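Local coordinates for protein ORF10 (Moritella marina, PDB 6RIW) that probably condenses acyl units during polyunsaturated fatty acid synthesis, this chain being the ketosynthase-chain length factor didomain of a larger synthase, at residues A[552-561]-A[688-696]; A[571-582]-A[652-663]. All coordinates share one frame; numbering follows the deposited sequence.

Contact 1: residues A[552-561]-A[688-696]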
ATOM      1  N   PRO A 552      13.171   7.490  -6.265  1.00 13.90           N
ATOM      2  CA  PRO A 552      13.316   8.492  -5.189  1.00 17.27           C
ATOM      3  C   PRO A 552      12.321   8.347  -4.057  1.00 16.20           C
ATOM      4  O   PRO A 552      12.672   8.699  -2.929  1.00 17.91           O
ATOM      5  CB  PRO A 552      13.135   9.824  -5.934  1.00 16.06           C
ATOM      6  CG  PRO A 552      13.578   9.526  -7.335  1.00 20.43           C
ATOM      7  CD  PRO A 552      13.148   8.109  -7.604  1.00 17.35           C
ATOM      8  N   GLN A 553      11.106   7.818  -4.292  1.00 14.97           N
ATOM      9  CA  GLN A 553      10.172   7.619  -3.174  1.00 15.70           C
ATOM     10  C   GLN A 553      10.818   6.808  -2.047  1.00 18.11           C
ATOM     11  O   GLN A 553      10.693   7.146  -0.861  1.00 15.65           O
ATOM     12  CB  GLN A 553       8.883   6.927  -3.651  1.00 16.93           C
ATOM     13  CG  GLN A 553       7.797   6.807  -2.530  1.00 19.73           C
ATOM     14  CD  GLN A 553       6.636   5.889  -2.889  1.00 18.26           C
ATOM     15  OE1 GLN A 553       6.834   4.755  -3.334  1.00 20.54           O
ATOM     16  NE2 GLN A 553       5.408   6.367  -2.669  1.00 21.02           N
ATOM     17  N   GLN A 554      11.526   5.737  -2.399  1.00 13.20           N
ATOM     18  CA  GLN A 554      12.135   4.901  -1.369  1.00 15.62           C
ATOM     19  C   GLN A 554      13.397   5.542  -0.797  1.00 17.88           C
ATOM     20  O   GLN A 554      13.615   5.503   0.417  1.00 17.38           O
ATOM     21  CB  GLN A 554      12.416   3.510  -1.934  1.00 17.44           C
ATOM     22  CG  GLN A 554      11.108   2.780  -2.318  1.00 18.28           C
ATOM     23  CD  GLN A 554      11.163   1.258  -2.114  1.00 18.30           C
ATOM     24  OE1 GLN A 554      12.236   0.672  -1.918  1.00 20.79           O
ATOM     25  NE2 GLN A 554       9.987   0.612  -2.163  1.00 17.19           N
ATOM     26  N   LEU A 555      14.218   6.175  -1.638  1.00 14.50           N
ATOM     27  CA  LEU A 555      15.439   6.796  -1.116  1.00 17.55           C
ATOM     28  C   LEU A 555      15.118   7.939  -0.159  1.00 17.07           C
ATOM     29  O   LEU A 555      15.769   8.092   0.882  1.00 17.14           O
ATOM     30  CB  LEU A 555      16.297   7.307  -2.273  1.00 18.03           C
ATOM     31  CG  LEU A 555      16.837   6.185  -3.157  1.00 19.40           C
ATOM     32  CD1 LEU A 555      17.395   6.740  -4.445  1.00 22.94           C
ATOM     33  CD2 LEU A 555      17.887   5.411  -2.399  1.00 25.95           C
ATOM     34  N   MET A 556      14.131   8.769  -0.511  1.00 16.26           N
ATOM     35  CA  MET A 556      13.749   9.878   0.361  1.00 15.02           C
ATOM     36  C   MET A 556      13.263   9.382   1.710  1.00 18.06           C
ATOM     37  O   MET A 556      13.626   9.954   2.746  1.00 17.27           O
ATOM     38  CB  MET A 556      12.661  10.731  -0.286  1.00 19.06           C
ATOM     39  CG  MET A 556      13.118  11.504  -1.482  1.00 23.62           C
ATOM     40  SD  MET A 556      13.708  13.136  -1.012  1.00 35.76           S
ATOM     41  CE  MET A 556      12.182  13.925  -0.501  1.00 20.83           C
ATOM     42  N   MET A 557      12.409   8.344   1.714  1.00 17.11           N
ATOM     43  CA  MET A 557      11.894   7.800   2.969  1.00 15.11           C
ATOM     44  C   MET A 557      13.027   7.217   3.807  1.00 16.01           C
ATOM     45  O   MET A 557      13.066   7.384   5.033  1.00 15.58           O
ATOM     46  CB  MET A 557      10.837   6.720   2.690  1.00 14.51           C
ATOM     47  CG  MET A 557      10.459   5.882   3.929  1.00 18.30           C
ATOM     48  SD  MET A 557      11.470   4.369   4.100  1.00 24.28           S
ATOM     49  CE  MET A 557      11.225   3.992   5.838  1.00 20.29           C
ATOM     50  N   MET A 558      13.958   6.529   3.160  1.00 13.58           N
ATOM     51  CA  MET A 558      15.023   5.865   3.905  1.00 16.39           C
ATOM     52  C   MET A 558      15.914   6.879   4.600  1.00 15.71           C
ATOM     53  O   MET A 558      16.327   6.672   5.748  1.00 15.11           O
ATOM     54  CB  MET A 558      15.842   4.989   2.959  1.00 16.53           C
ATOM     55  CG  MET A 558      15.115   3.717   2.548  1.00 20.10           C
ATOM     56  SD  MET A 558      15.742   3.180   0.943  1.00 31.05           S
ATOM     57  CE  MET A 558      17.271   2.440   1.492  1.00 26.34           C
ATOM     58  N   GLN A 559      16.233   7.978   3.912  1.00 16.07           N
ATOM     59  CA  GLN A 559      17.111   8.989   4.493  1.00 16.12           C
ATOM     60  C   GLN A 559      16.472   9.665   5.705  1.00 17.57           C
ATOM     61  O   GLN A 559      17.127   9.828   6.741  1.00 16.66           O
ATOM     62  CB  GLN A 559      17.486  10.029   3.441  1.00 20.21           C
ATOM     63  CG  GLN A 559      18.499  11.031   3.907  1.00 24.74           C
ATOM     64  CD  GLN A 559      19.219  11.680   2.743  1.00 32.35           C
ATOM     65  OE1 GLN A 559      18.638  12.492   2.022  1.00 34.41           O
ATOM     66  NE2 GLN A 559      20.483  11.304   2.540  1.00 33.20           N
ATOM     67  N   VAL A 560      15.199  10.082   5.603  1.00 13.01           N
ATOM     68  CA  VAL A 560      14.606  10.783   6.745  1.00 14.85           C
ATOM     69  C   VAL A 560      14.383   9.823   7.907  1.00 14.46           C
ATOM     70  O   VAL A 560      14.542  10.207   9.074  1.00 14.84           O
ATOM     71  CB  VAL A 560      13.308  11.533   6.368  1.00 15.27           C
ATOM     72  CG1 VAL A 560      13.587  12.643   5.352  1.00 15.45           C
ATOM     73  CG2 VAL A 560      12.186  10.574   5.862  1.00 12.24           C
ATOM     74  N   ALA A 561      14.013   8.570   7.619  1.00 12.07           N
ATOM     75  CA  ALA A 561      13.789   7.601   8.692  1.00 12.72           C
ATOM     76  C   ALA A 561      15.086   7.299   9.429  1.00 15.36           C
ATOM     77  O   ALA A 561      15.113   7.243  10.666  1.00 14.30           O
ATOM     78  CB  ALA A 561      13.204   6.291   8.141  1.00 13.50           C
ATOM     79  N   VAL A 688       8.527   3.092  17.775  1.00 14.44           N
ATOM     80  CA  VAL A 688       7.929   3.031  16.444  1.00 13.62           C
ATOM     81  C   VAL A 688       8.457   4.202  15.635  1.00 13.48           C
ATOM     82  O   VAL A 688       8.415   5.350  16.097  1.00 13.86           O
ATOM     83  CB  VAL A 688       6.388   3.067  16.495  1.00 14.70           C
ATOM     84  CG1 VAL A 688       5.800   3.139  15.076  1.00 12.41           C
ATOM     85  CG2 VAL A 688       5.831   1.865  17.263  1.00 12.91           C
ATOM     86  N   ILE A 689       9.013   3.904  14.465  1.00  9.91           N
ATOM     87  CA  ILE A 689       9.370   4.936  13.499  1.00 11.77           C
ATOM     88  C   ILE A 689       8.145   5.140  12.632  1.00 12.20           C
ATOM     89  O   ILE A 689       7.632   4.175  12.051  1.00 12.24           O
ATOM     90  CB  ILE A 689      10.568   4.510  12.639  1.00 13.21           C
ATOM     91  CG1 ILE A 689      11.790   4.230  13.512  1.00 14.89           C
ATOM     92  CG2 ILE A 689      10.865   5.572  11.596  1.00 12.36           C
ATOM     93  CD1 ILE A 689      13.040   3.878  12.723  1.00 13.15           C
ATOM     94  N   ILE A 690       7.659   6.376  12.541  1.00 12.25           N
ATOM     95  CA  ILE A 690       6.601   6.694  11.579  1.00 10.35           C
ATOM     96  C   ILE A 690       7.223   7.579  10.513  1.00 11.23           C
ATOM     97  O   ILE A 690       7.604   8.715  10.796  1.00 10.59           O
ATOM     98  CB  ILE A 690       5.397   7.386  12.218  1.00 10.91           C
ATOM     99  CG1 ILE A 690       4.845   6.520  13.363  1.00 10.17           C
ATOM    100  CG2 ILE A 690       4.325   7.622  11.114  1.00 12.62           C
ATOM    101  CD1 ILE A 690       3.662   7.157  14.094  1.00 11.82           C
ATOM    102  N   ALA A 691       7.359   7.053   9.302  1.00  9.65           N
ATOM    103  CA  ALA A 691       7.886   7.839   8.195  1.00 10.06           C
ATOM    104  C   ALA A 691       6.760   8.112   7.209  1.00  9.76           C
ATOM    105  O   ALA A 691       5.707   7.453   7.211  1.00 13.57           O
ATOM    106  CB  ALA A 691       9.058   7.123   7.506  1.00 13.32           C
ATOM    107  N   ALA A 692       6.958   9.120   6.384  1.00  9.65           N
ATOM    108  CA  ALA A 692       5.914   9.485   5.441  1.00  8.93           C
ATOM    109  C   ALA A 692       6.598  10.015   4.202  1.00 12.74           C
ATOM    110  O   ALA A 692       7.587  10.732   4.315  1.00 10.56           O
ATOM    111  CB  ALA A 692       4.980  10.556   6.009  1.00 11.10           C
ATOM    112  N   VAL A 693       6.058   9.702   3.027  1.00 10.36           N
ATOM    113  CA  VAL A 693       6.651  10.217   1.798  1.00  9.05           C
ATOM    114  C   VAL A 693       5.553  10.369   0.760  1.00 10.78           C
ATOM    115  O   VAL A 693       4.687   9.497   0.611  1.00 10.84           O
ATOM    116  CB  VAL A 693       7.793   9.316   1.282  1.00 10.71           C
ATOM    117  CG1 VAL A 693       7.328   7.873   1.091  1.00 12.01           C
ATOM    118  CG2 VAL A 693       8.380   9.867  -0.019  1.00 11.52           C
ATOM    119  N   ASP A 694       5.575  11.496   0.064  1.00 11.76           N
ATOM    120  CA  ASP A 694       4.756  11.659  -1.132  1.00 13.42           C
ATOM    121  C   ASP A 694       5.523  12.597  -2.047  1.00 12.01           C
ATOM    122  O   ASP A 694       5.695  13.785  -1.743  1.00 12.27           O
ATOM    123  CB  ASP A 694       3.364  12.212  -0.811  1.00 12.22           C
ATOM    124  CG  ASP A 694       2.368  11.955  -1.943  1.00 15.17           C
ATOM    125  OD1 ASP A 694       2.835  11.696  -3.089  1.00 16.18           O
ATOM    126  OD2 ASP A 694       1.138  11.988  -1.697  1.00 13.65           O
ATOM    127  N   LEU A 695       5.988  12.074  -3.166  1.00 10.89           N
ATOM    128  CA  LEU A 695       6.615  12.952  -4.152  1.00 11.66           C
ATOM    129  C   LEU A 695       5.513  13.528  -5.044  1.00 12.39           C
ATOM    130  O   LEU A 695       5.403  13.260  -6.241  1.00 14.70           O
ATOM    131  CB  LEU A 695       7.708  12.198  -4.899  1.00 15.97           C
ATOM    132  CG  LEU A 695       8.731  11.651  -3.878  1.00 17.20           C
ATOM    133  CD1 LEU A 695       9.943  11.024  -4.558  1.00 16.61           C
ATOM    134  CD2 LEU A 695       9.194  12.746  -2.904  1.00 14.37           C
ATOM    135  N   SER A 696       4.680  14.361  -4.407  1.00 10.15           N
ATOM    136  CA  SER A 696       3.436  14.869  -4.978  1.00 11.34           C
ATOM    137  C   SER A 696       3.634  16.082  -5.895  1.00 11.84           C
ATOM    138  O   SER A 696       2.650  16.760  -6.201  1.00 13.41           O
ATOM    139  CB  SER A 696       2.445  15.218  -3.863  1.00 13.46           C
ATOM    140  OG  SER A 696       3.105  15.746  -2.717  1.00 16.78           O
TER
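I689, A691 and V693 of the strand, and L695 just beyond it, point their side chains at helix 552-561, which runs over the strand roughly antiparallel (148° between axes, closest approach 8.1 Å). The relief of this surface is uneven. L695 is the bump under the first helical turn. Its CD1 pushes up to the backbone, 3.4 Å from Q553 N, and touches P552 CB beside it, whereas CD2 branches off to meet M556 CE at 4.0 Å. V693 makes the next bump, with its two methyls spread beneath Q553: CG1 lies 3.8 Å from Q553 CG, and CG2 lies 3.7 Å from Q553 O. The same CG1 also abuts M557 CB. Between V693 and I689 the small A691 leaves a dip, and M557 fills it. With CG anti to the backbone N (chi1 168°) and a bend at chi2 (-92°), this methionine is laid along the dip, so that its CG sits 4.0 Å from A691 CB and CE follows close by. A561 ends the row, its CB set between A691 CB and I689 CG2, 4.2 Å from the latter. An alanine at V693 would remove both methyls and would probably open a gap beneath Q553 CG and O and beside M557 CB. The one polar side chain in the row, Q553, sends its amide past the strand to G583 O. What joins helix and strand is therefore apolar van der Waals contact, and the cohesion of this buried layer rests on complementary shape rather than on directional bonds.

Contact 2: residues A[571-582]-A[652-663]; sequences VEGRNVAVLVAM and LWDFSGPAITVS
From V578 paired with A659 to A581 paired with V662, the two segments run as parallel strands, their axes 4.5 Å apart at closest approach and 28° out of line, joined by alternating bonds such as I660 N to V578 O and V580 N to I660 O (both 2.9 Å). Before the strands, the chains stay together through G573 N to W653 O and S656 N to R574 O. Here the ring of F655 is held flat between two layers: W653 CB sits over the centre of one face, and V576 CB over the other, 3.6 Å from the centroid in a CH-pi contact. Since V576 CG1 is anti to its backbone N (chi1 167°), the two methyls straddle the ring, CG1 above the CD2-CE2 side and CG2 above the CD1-CE1 side. V571 O meets the ring edge in plane, 3.5 Å from CE1. At G657 a side chain would collide with V576 O, which takes a weak bond from G657 N and another from a water that also bridges to G657 O. Further on, L579 and I660 lie side by side, CD2 to CG1 3.7 Å, on one side of the sheet. M582 curls back at the far end, its CG 3.7 Å from T661 CB, while its O accepts S663 OG at 2.8 Å. D654 OD1, salt-bridged to K305 and hydrogen-bonded to K295 N, and S656 OG, hydrogen-bonded to R313, tie the turn to the first ketosynthase unit. The pair belongs to the N-terminal-half sheet of a two-sheet thiolase fold, in the probable chain length factor; strand 659-663 meets strand 189-193 antiparallel, as across ketosynthase dimers.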
ATOM      1  N   VAL A 571      18.658   2.080  18.934  1.00 19.83           N
ATOM      2  CA  VAL A 571      19.731   1.089  19.028  1.00 22.61           C
ATOM      3  C   VAL A 571      19.431  -0.055  18.067  1.00 21.97           C
ATOM      4  O   VAL A 571      18.308  -0.575  18.051  1.00 20.07           O
ATOM      5  CB  VAL A 571      19.860   0.549  20.468  1.00 23.25           C
ATOM      6  CG1 VAL A 571      20.926  -0.549  20.539  1.00 24.92           C
ATOM      7  CG2 VAL A 571      20.174   1.694  21.438  1.00 23.13           C
ATOM      8  N   GLU A 572      20.446  -0.475  17.306  1.00 22.13           N
ATOM      9  CA  GLU A 572      20.292  -1.578  16.365  1.00 22.80           C
ATOM     10  C   GLU A 572      19.967  -2.888  17.076  1.00 24.82           C
ATOM     11  O   GLU A 572      20.334  -3.109  18.237  1.00 21.27           O
ATOM     12  CB  GLU A 572      21.568  -1.741  15.532  1.00 26.73           C
ATOM     13  CG  GLU A 572      22.034  -0.453  14.874  1.00 29.53           C
ATOM     14  CD  GLU A 572      23.209  -0.640  13.902  1.00 42.11           C
ATOM     15  OE1 GLU A 572      23.942  -1.660  13.996  1.00 36.71           O
ATOM     16  OE2 GLU A 572      23.399   0.256  13.045  1.00 43.75           O
ATOM     17  N   GLY A 573      19.250  -3.760  16.366  1.00 20.99           N
ATOM     18  CA  GLY A 573      18.964  -5.095  16.849  1.00 22.06           C
ATOM     19  C   GLY A 573      17.779  -5.223  17.773  1.00 24.65           C
ATOM     20  O   GLY A 573      17.632  -6.256  18.427  1.00 25.83           O
ATOM     21  N   ARG A 574      16.914  -4.219  17.835  1.00 21.10           N
ATOM     22  CA  ARG A 574      15.844  -4.166  18.815  1.00 20.20           C
ATOM     23  C   ARG A 574      14.488  -4.382  18.153  1.00 19.92           C
ATOM     24  O   ARG A 574      14.349  -4.320  16.930  1.00 16.53           O
ATOM     25  CB  ARG A 574      15.863  -2.822  19.548  1.00 23.71           C
ATOM     26  CG  ARG A 574      17.156  -2.569  20.312  1.00 28.68           C
ATOM     27  CD  ARG A 574      17.248  -3.464  21.557  1.00 31.88           C
ATOM     28  NE  ARG A 574      18.383  -3.088  22.403  1.00 37.83           N
ATOM     29  CZ  ARG A 574      18.400  -2.032  23.212  1.00 38.92           C
ATOM     30  NH1 ARG A 574      17.343  -1.237  23.296  1.00 37.96           N
ATOM     31  NH2 ARG A 574      19.475  -1.770  23.948  1.00 40.97           N
ATOM     32  N   ASN A 575      13.493  -4.652  18.993  1.00 18.66           N
ATOM     33  CA  ASN A 575      12.107  -4.876  18.591  1.00 20.05           C
ATOM     34  C   ASN A 575      11.505  -3.495  18.359  1.00 16.99           C
ATOM     35  O   ASN A 575      10.936  -2.892  19.262  1.00 18.77           O
ATOM     36  CB  ASN A 575      11.363  -5.653  19.676  1.00 21.83           C
ATOM     37  CG  ASN A 575       9.922  -6.007  19.289  1.00 20.60           C
ATOM     38  OD1 ASN A 575       9.463  -5.713  18.184  1.00 20.90           O
ATOM     39  ND2 ASN A 575       9.205  -6.645  20.210  1.00 21.80           N
ATOM     40  N   VAL A 576      11.705  -2.964  17.156  1.00 15.94           N
ATOM     41  CA  VAL A 576      11.216  -1.643  16.766  1.00 16.57           C
ATOM     42  C   VAL A 576      10.393  -1.814  15.505  1.00 16.09           C
ATOM     43  O   VAL A 576      10.799  -2.547  14.590  1.00 15.53           O
ATOM     44  CB  VAL A 576      12.375  -0.653  16.527  1.00 14.62           C
ATOM     45  CG1 VAL A 576      11.911   0.651  15.806  1.00 12.67           C
ATOM     46  CG2 VAL A 576      13.029  -0.298  17.848  1.00 15.83           C
ATOM     47  N   ALA A 577       9.243  -1.137  15.452  1.00 13.79           N
ATOM     48  CA  ALA A 577       8.370  -1.164  14.280  1.00 14.65           C
ATOM     49  C   ALA A 577       8.616   0.038  13.365  1.00 15.18           C
ATOM     50  O   ALA A 577       9.011   1.119  13.809  1.00 11.51           O
ATOM     51  CB  ALA A 577       6.900  -1.195  14.704  1.00 12.03           C
ATOM     52  N   VAL A 578       8.386  -0.163  12.069  1.00 13.52           N
ATOM     53  CA  VAL A 578       8.539   0.893  11.070  1.00 12.49           C
ATOM     54  C   VAL A 578       7.225   0.982  10.300  1.00 15.05           C
ATOM     55  O   VAL A 578       6.818   0.004   9.657  1.00 15.77           O
ATOM     56  CB  VAL A 578       9.712   0.622  10.114  1.00 14.58           C
ATOM     57  CG1 VAL A 578       9.878   1.765   9.113  1.00 13.51           C
ATOM     58  CG2 VAL A 578      11.047   0.442  10.888  1.00 14.52           C
ATOM     59  N   LEU A 579       6.538   2.121  10.399  1.00 11.90           N
ATOM     60  CA  LEU A 579       5.293   2.341   9.681  1.00 11.11           C
ATOM     61  C   LEU A 579       5.536   3.439   8.662  1.00 12.96           C
ATOM     62  O   LEU A 579       6.040   4.508   9.020  1.00 15.45           O
ATOM     63  CB  LEU A 579       4.163   2.756  10.638  1.00 11.66           C
ATOM     64  CG  LEU A 579       3.948   1.880  11.876  1.00 14.83           C
ATOM     65  CD1 LEU A 579       2.828   2.470  12.692  1.00 11.47           C
ATOM     66  CD2 LEU A 579       3.600   0.438  11.476  1.00 14.78           C
ATOM     67  N   VAL A 580       5.215   3.186   7.395  1.00 10.88           N
ATOM     68  CA  VAL A 580       5.430   4.204   6.368  1.00 10.08           C
ATOM     69  C   VAL A 580       4.069   4.646   5.835  1.00 11.15           C
ATOM     70  O   VAL A 580       3.373   3.873   5.168  1.00 10.61           O
ATOM     71  CB  VAL A 580       6.329   3.692   5.237  1.00 13.18           C
ATOM     72  CG1 VAL A 580       6.514   4.775   4.173  1.00 12.31           C
ATOM     73  CG2 VAL A 580       7.694   3.249   5.802  1.00 15.87           C
ATOM     74  N   ALA A 581       3.709   5.896   6.102  1.00  9.89           N
ATOM     75  CA  ALA A 581       2.519   6.506   5.527  1.00  9.88           C
ATOM     76  C   ALA A 581       2.796   6.899   4.084  1.00 12.74           C
ATOM     77  O   ALA A 581       3.752   7.627   3.807  1.00 11.10           O
ATOM     78  CB  ALA A 581       2.108   7.731   6.346  1.00 10.73           C
ATOM     79  N   MET A 582       1.984   6.403   3.157  1.00 12.58           N
ATOM     80  CA  MET A 582       2.261   6.666   1.753  1.00 12.76           C
ATOM     81  C   MET A 582       1.020   6.311   0.954  1.00 13.10           C
ATOM     82  O   MET A 582       0.077   5.708   1.469  1.00 12.82           O
ATOM     83  CB  MET A 582       3.483   5.868   1.272  1.00 13.82           C
ATOM     84  CG  MET A 582       3.384   4.351   1.574  1.00 12.94           C
ATOM     85  SD  MET A 582       2.329   3.430   0.399  1.00 19.72           S
ATOM     86  CE  MET A 582       3.524   3.169  -0.952  1.00 16.25           C
ATOM     87  N   LEU A 652      18.623  -2.357   7.639  1.00 19.27           N
ATOM     88  CA  LEU A 652      19.774  -1.529   7.991  1.00 22.06           C
ATOM     89  C   LEU A 652      20.020  -1.518   9.495  1.00 23.62           C
ATOM     90  O   LEU A 652      21.175  -1.552   9.948  1.00 23.95           O
ATOM     91  CB  LEU A 652      19.568  -0.100   7.484  1.00 22.42           C
ATOM     92  CG  LEU A 652      20.635   0.931   7.873  1.00 22.54           C
ATOM     93  CD1 LEU A 652      21.980   0.566   7.233  1.00 29.84           C
ATOM     94  CD2 LEU A 652      20.219   2.359   7.484  1.00 22.48           C
ATOM     95  N   TRP A 653      18.954  -1.474  10.287  1.00 19.10           N
ATOM     96  CA  TRP A 653      19.062  -1.359  11.737  1.00 20.88           C
ATOM     97  C   TRP A 653      18.894  -2.694  12.448  1.00 18.08           C
ATOM     98  O   TRP A 653      18.950  -2.733  13.684  1.00 20.18           O
ATOM     99  CB  TRP A 653      18.027  -0.354  12.261  1.00 17.67           C
ATOM    100  CG  TRP A 653      18.380   1.083  11.977  1.00 19.46           C
ATOM    101  CD1 TRP A 653      18.265   1.746  10.780  1.00 18.20           C
ATOM    102  CD2 TRP A 653      18.922   2.028  12.902  1.00 21.91           C
ATOM    103  NE1 TRP A 653      18.696   3.044  10.912  1.00 19.27           N
ATOM    104  CE2 TRP A 653      19.104   3.243  12.205  1.00 21.37           C
ATOM    105  CE3 TRP A 653      19.257   1.970  14.264  1.00 21.87           C
ATOM    106  CZ2 TRP A 653      19.608   4.390  12.822  1.00 19.35           C
ATOM    107  CZ3 TRP A 653      19.765   3.104  14.870  1.00 20.28           C
ATOM    108  CH2 TRP A 653      19.926   4.301  14.155  1.00 21.92           C
ATOM    109  N   ASP A 654      18.676  -3.781  11.701  1.00 17.59           N
ATOM    110  CA  ASP A 654      18.366  -5.095  12.267  1.00 19.57           C
ATOM    111  C   ASP A 654      17.186  -5.026  13.243  1.00 22.23           C
ATOM    112  O   ASP A 654      17.229  -5.589  14.339  1.00 20.26           O
ATOM    113  CB  ASP A 654      19.615  -5.702  12.933  1.00 23.53           C
ATOM    114  CG  ASP A 654      19.504  -7.205  13.157  1.00 28.79           C
ATOM    115  OD1 ASP A 654      18.754  -7.904  12.411  1.00 26.61           O
ATOM    116  OD2 ASP A 654      20.180  -7.687  14.106  1.00 25.79           O
ATOM    117  N   PHE A 655      16.111  -4.340  12.847  1.00 17.65           N
ATOM    118  CA  PHE A 655      14.920  -4.278  13.688  1.00 16.71           C
ATOM    119  C   PHE A 655      14.065  -5.513  13.465  1.00 20.03           C
ATOM    120  O   PHE A 655      14.022  -6.059  12.361  1.00 22.50           O
ATOM    121  CB  PHE A 655      14.083  -3.029  13.362  1.00 16.46           C
ATOM    122  CG  PHE A 655      14.686  -1.730  13.842  1.00 18.82           C
ATOM    123  CD1 PHE A 655      15.486  -1.689  14.976  1.00 16.63           C
ATOM    124  CD2 PHE A 655      14.420  -0.543  13.164  1.00 17.55           C
ATOM    125  CE1 PHE A 655      16.026  -0.459  15.428  1.00 16.42           C
ATOM    126  CE2 PHE A 655      14.946   0.675  13.598  1.00 18.57           C
ATOM    127  CZ  PHE A 655      15.751   0.715  14.738  1.00 17.07           C
ATOM    128  N   SER A 656      13.334  -5.921  14.509  1.00 18.67           N
ATOM    129  CA  SER A 656      12.493  -7.108  14.439  1.00 20.12           C
ATOM    130  C   SER A 656      10.995  -6.834  14.582  1.00 18.83           C
ATOM    131  O   SER A 656      10.204  -7.789  14.546  1.00 18.43           O
ATOM    132  CB  SER A 656      12.911  -8.128  15.519  1.00 19.62           C
ATOM    133  OG  SER A 656      12.738  -7.597  16.832  1.00 19.93           O
ATOM    134  N   GLY A 657      10.572  -5.582  14.759  1.00 18.35           N
ATOM    135  CA  GLY A 657       9.148  -5.287  14.805  1.00 17.48           C
ATOM    136  C   GLY A 657       8.525  -5.305  13.423  1.00 17.26           C
ATOM    137  O   GLY A 657       9.196  -5.467  12.398  1.00 17.53           O
ATOM    138  N   PRO A 658       7.198  -5.164  13.371  1.00 17.34           N
ATOM    139  CA  PRO A 658       6.529  -5.107  12.060  1.00 18.10           C
ATOM    140  C   PRO A 658       6.995  -3.898  11.253  1.00 16.52           C
ATOM    141  O   PRO A 658       7.222  -2.823  11.803  1.00 15.62           O
ATOM    142  CB  PRO A 658       5.041  -5.014  12.424  1.00 17.02           C
ATOM    143  CG  PRO A 658       5.016  -4.439  13.813  1.00 17.42           C
ATOM    144  CD  PRO A 658       6.255  -5.003  14.488  1.00 17.48           C
ATOM    145  N   ALA A 659       7.158  -4.092   9.938  1.00 13.02           N
ATOM    146  CA  ALA A 659       7.602  -3.052   9.017  1.00 16.83           C
ATOM    147  C   ALA A 659       6.626  -3.041   7.849  1.00 16.96           C
ATOM    148  O   ALA A 659       6.624  -3.968   7.029  1.00 16.44           O
ATOM    149  CB  ALA A 659       9.028  -3.307   8.524  1.00 16.62           C
ATOM    150  N   ILE A 660       5.793  -2.008   7.759  1.00 15.17           N
ATOM    151  CA  ILE A 660       4.715  -2.006   6.777  1.00 14.12           C
ATOM    152  C   ILE A 660       4.486  -0.607   6.229  1.00 14.53           C
ATOM    153  O   ILE A 660       4.906   0.390   6.818  1.00 14.57           O
ATOM    154  CB  ILE A 660       3.385  -2.522   7.367  1.00 12.09           C
ATOM    155  CG1 ILE A 660       2.933  -1.616   8.526  1.00 12.54           C
ATOM    156  CG2 ILE A 660       3.479  -4.001   7.751  1.00 17.66           C
ATOM    157  CD1 ILE A 660       1.529  -1.952   9.056  1.00 15.58           C
ATOM    158  N   THR A 661       3.770  -0.534   5.104  1.00 13.40           N
ATOM    159  CA  THR A 661       3.183   0.748   4.729  1.00 11.84           C
ATOM    160  C   THR A 661       1.741   0.792   5.210  1.00 12.86           C
ATOM    161  O   THR A 661       1.098  -0.244   5.399  1.00 10.26           O
ATOM    162  CB  THR A 661       3.249   1.013   3.212  1.00 14.79           C
ATOM    163  OG1 THR A 661       2.442   0.064   2.513  1.00 18.73           O
ATOM    164  CG2 THR A 661       4.686   0.935   2.724  1.00 17.59           C
ATOM    165  N   VAL A 662       1.253   2.014   5.436  1.00 10.28           N
ATOM    166  CA  VAL A 662      -0.102   2.295   5.882  1.00 10.75           C
ATOM    167  C   VAL A 662      -0.637   3.369   4.942  1.00 12.57           C
ATOM    168  O   VAL A 662       0.038   4.380   4.717  1.00 12.58           O
ATOM    169  CB  VAL A 662      -0.134   2.803   7.339  1.00 10.83           C
ATOM    170  CG1 VAL A 662      -1.538   3.261   7.718  1.00 11.25           C
ATOM    171  CG2 VAL A 662       0.333   1.695   8.303  1.00 13.48           C
ATOM    172  N   SER A 663      -1.816   3.143   4.375  1.00 10.31           N
ATOM    173  CA  SER A 663      -2.387   4.066   3.402  1.00 13.37           C
ATOM    174  C   SER A 663      -3.798   4.439   3.832  1.00 13.04           C
ATOM    175  O   SER A 663      -4.658   3.566   3.991  1.00 12.67           O
ATOM    176  CB  SER A 663      -2.381   3.449   1.997  1.00 13.01           C
ATOM    177  OG  SER A 663      -1.054   3.109   1.608  1.00 16.08           O
TER
HETATM  178  O   HOH W   1      14.832  -7.765  18.365  1.00 28.78           O
HETATM  179  O   HOH W   2      10.979  -3.453  11.965  1.00 18.18           O

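Strands 687-694 and 576-581 are neighbours, so contacts 1 and 2 share one sheet of the second ketosynthase-like unit, with 576-581 lying between 687-694 and 659-663. Contact 1 stacks a helix on that sheet and is buried and apolar; contact 2 builds the sheet itself, mostly by backbone bonds, and is buried along its strands but reaches solvent at residues 571-574, where water and charged side chains enter. Helix 552-567 leads on to strand 576-581 and also packs back on it, M557 touching V580, while I689 reaches F655. One contact thus sets the helical layer, and the other extends the sheet toward the partner unit.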